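Local coordinates for protein hydroquinone dioxygenase large subunit (Pseudomonas sp., PDB 4ZXA) that forms the large subunit of a two-subunit, iron(II)-dependent hydroquinone 1,2-dioxygenase with a cupin-type fold, which probably opens the hydroquinone ring with molecular oxygen, at residues E[62-65]-E[66-70]. Residues are numbered along the deposited sequence; the frame is centred on the assembly and turned at random.
Sequences PADI and FLRAM
Asp64 and Arg68, one helical turn apart, form a salt bridge along the flank of the helix. OD2 of Asp64 takes a weak hydrogen bond from NH2 of Arg68, 3.3 Å long and bent to 131°, with the carboxylate and guanidinium planes turned 54° against each other. The arginine chain runs extended from CG to NE and bends back at its end (chi4 102°), which sets CB of Asp64 over one guanidinium face, toward its rim, with CB and Arg68 NH2 3.7 Å apart. The other carboxylate oxygen, OD1, accepts a hydrogen bond from the backbone N of Ile65, 2.7 Å away and above the carboxylate plane; this bond probably limits rotation of the acid. Replacing Arg68 by an alanine is likely to leave OD2 of Asp64 without its cationic mate and to strip the guanidinium from over CB.

The backbone bonds are those of an alpha-helix beginning, with Pro62 at the N-cap as the preceding strand 55-62 ends. Phe66 N donates to Pro62 O at 2.9 Å, and the same i+4 to i bonds follow from Leu67 to Ala63, Arg68 to Asp64 and Ala69 to Ile65.

The aliphatic CG1 of Ile65 makes a loose contact with NH1 of Arg68, at 4.1 Å, their side chains crossing at a slant. Leu67 and Met70 pack on helix 122-136, whereas Phe66 sits against strand 45-52 and meets the ring of Phe85 edge-to-face. Pro62 touches Ile251 of the second copy of this protein.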
ATOM      1  N   PRO E  62      -3.560   4.593  -5.030  1.00 23.59           N
ATOM      2  CA  PRO E  62      -3.278   3.703  -6.172  1.00 24.43           C
ATOM      3  C   PRO E  62      -4.572   3.044  -6.661  1.00 27.36           C
ATOM      4  O   PRO E  62      -5.351   2.563  -5.838  1.00 22.14           O
ATOM      5  CB  PRO E  62      -2.359   2.639  -5.571  1.00 20.69           C
ATOM      6  CG  PRO E  62      -1.693   3.342  -4.408  1.00 22.74           C
ATOM      7  CD  PRO E  62      -2.738   4.276  -3.850  1.00 22.97           C
ATOM      8  N   ALA E  63      -4.776   3.017  -7.977  1.00 26.32           N
ATOM      9  CA  ALA E  63      -6.062   2.670  -8.572  1.00 20.27           C
ATOM     10  C   ALA E  63      -6.531   1.268  -8.233  1.00 23.01           C
ATOM     11  O   ALA E  63      -7.734   1.036  -8.074  1.00 23.83           O
ATOM     12  CB  ALA E  63      -6.014   2.859 -10.091  1.00 20.40           C
ATOM     13  N   ASP E  64      -5.602   0.322  -8.146  1.00 19.62           N
ATOM     14  CA  ASP E  64      -6.013  -1.025  -7.775  1.00 25.02           C
ATOM     15  C   ASP E  64      -6.505  -1.066  -6.323  1.00 23.47           C
ATOM     16  O   ASP E  64      -7.568  -1.605  -6.051  1.00 28.68           O
ATOM     17  CB  ASP E  64      -4.934  -2.079  -8.054  1.00 22.75           C
ATOM     18  CG  ASP E  64      -3.617  -1.785  -7.353  1.00 31.66           C
ATOM     19  OD1 ASP E  64      -3.431  -0.652  -6.853  1.00 23.57           O
ATOM     20  OD2 ASP E  64      -2.755  -2.703  -7.320  1.00 38.80           O
ATOM     21  N   ILE E  65      -5.752  -0.470  -5.404  1.00 21.30           N
ATOM     22  CA  ILE E  65      -6.171  -0.387  -4.005  1.00 22.52           C
ATOM     23  C   ILE E  65      -7.550   0.265  -3.891  1.00 25.37           C
ATOM     24  O   ILE E  65      -8.452  -0.271  -3.222  1.00 20.12           O
ATOM     25  CB  ILE E  65      -5.102   0.335  -3.142  1.00 23.41           C
ATOM     26  CG1 ILE E  65      -3.818  -0.504  -3.131  1.00 22.64           C
ATOM     27  CG2 ILE E  65      -5.585   0.581  -1.735  1.00 13.43           C
ATOM     28  CD1 ILE E  65      -2.704   0.101  -2.327  1.00 20.02           C
ATOM     29  N   PHE E  66      -7.718   1.391  -4.584  1.00 21.72           N
ATOM     30  CA  PHE E  66      -8.981   2.121  -4.576  1.00 19.04           C
ATOM     31  C   PHE E  66     -10.146   1.285  -5.072  1.00 23.73           C
ATOM     32  O   PHE E  66     -11.197   1.249  -4.432  1.00 21.05           O
ATOM     33  CB  PHE E  66      -8.899   3.384  -5.427  1.00 23.53           C
ATOM     34  CG  PHE E  66     -10.106   4.260  -5.311  1.00 17.70           C
ATOM     35  CD1 PHE E  66     -11.166   4.127  -6.193  1.00 19.69           C
ATOM     36  CD2 PHE E  66     -10.183   5.220  -4.314  1.00 17.53           C
ATOM     37  CE1 PHE E  66     -12.297   4.943  -6.087  1.00 21.19           C
ATOM     38  CE2 PHE E  66     -11.310   6.049  -4.198  1.00 19.71           C
ATOM     39  CZ  PHE E  66     -12.362   5.910  -5.088  1.00 20.00           C
ATOM     40  N   LEU E  67      -9.969   0.632  -6.217  1.00 22.69           N
ATOM     41  CA  LEU E  67     -11.041  -0.174  -6.800  1.00 22.78           C
ATOM     42  C   LEU E  67     -11.426  -1.377  -5.943  1.00 22.39           C
ATOM     43  O   LEU E  67     -12.615  -1.654  -5.786  1.00 21.63           O
ATOM     44  CB  LEU E  67     -10.703  -0.626  -8.221  1.00 23.37           C
ATOM     45  CG  LEU E  67     -10.647   0.546  -9.199  1.00 28.62           C
ATOM     46  CD1 LEU E  67      -9.969   0.120 -10.479  1.00 22.26           C
ATOM     47  CD2 LEU E  67     -12.059   1.097  -9.454  1.00 23.81           C
ATOM     48  N   ARG E  68     -10.449  -2.089  -5.386  1.00 20.13           N
ATOM     49  CA  ARG E  68     -10.784  -3.226  -4.531  1.00 21.42           C
ATOM     50  C   ARG E  68     -11.623  -2.738  -3.349  1.00 23.39           C
ATOM     51  O   ARG E  68     -12.616  -3.379  -2.958  1.00 25.70           O
ATOM     52  CB  ARG E  68      -9.530  -3.941  -4.022  1.00 25.08           C
ATOM     53  CG  ARG E  68      -8.627  -4.498  -5.106  1.00 23.65           C
ATOM     54  CD  ARG E  68      -7.559  -5.426  -4.523  1.00 23.41           C
ATOM     55  NE  ARG E  68      -6.489  -5.672  -5.487  1.00 28.94           N
ATOM     56  CZ  ARG E  68      -5.300  -5.076  -5.459  1.00 29.31           C
ATOM     57  NH1 ARG E  68      -5.003  -4.203  -4.497  1.00 26.07           N
ATOM     58  NH2 ARG E  68      -4.406  -5.364  -6.394  1.00 28.12           N
ATOM     59  N   ALA E  69     -11.240  -1.589  -2.797  1.00 20.92           N
ATOM     60  CA  ALA E  69     -11.933  -1.047  -1.627  1.00 22.07           C
ATOM     61  C   ALA E  69     -13.362  -0.666  -1.956  1.00 21.84           C
ATOM     62  O   ALA E  69     -14.280  -1.041  -1.240  1.00 22.91           O
ATOM     63  CB  ALA E  69     -11.193   0.151  -1.060  1.00 20.03           C
ATOM     64  N   MET E  70     -13.553   0.064  -3.051  1.00 22.63           N
ATOM     65  CA  MET E  70     -14.882   0.558  -3.405  1.00 24.20           C
ATOM     66  C   MET E  70     -15.750  -0.606  -3.810  1.00 23.79           C
ATOM     67  O   MET E  70     -16.962  -0.617  -3.556  1.00 21.80           O
ATOM     68  CB  MET E  70     -14.836   1.591  -4.542  1.00 22.42           C
ATOM     69  CG  MET E  70     -16.229   2.030  -5.003  1.00 23.39           C
ATOM     70  SD  MET E  70     -16.219   3.508  -6.038  1.00 30.95           S
ATOM     71  CE  MET E  70     -15.731   4.741  -4.811  1.00 21.39           C
TER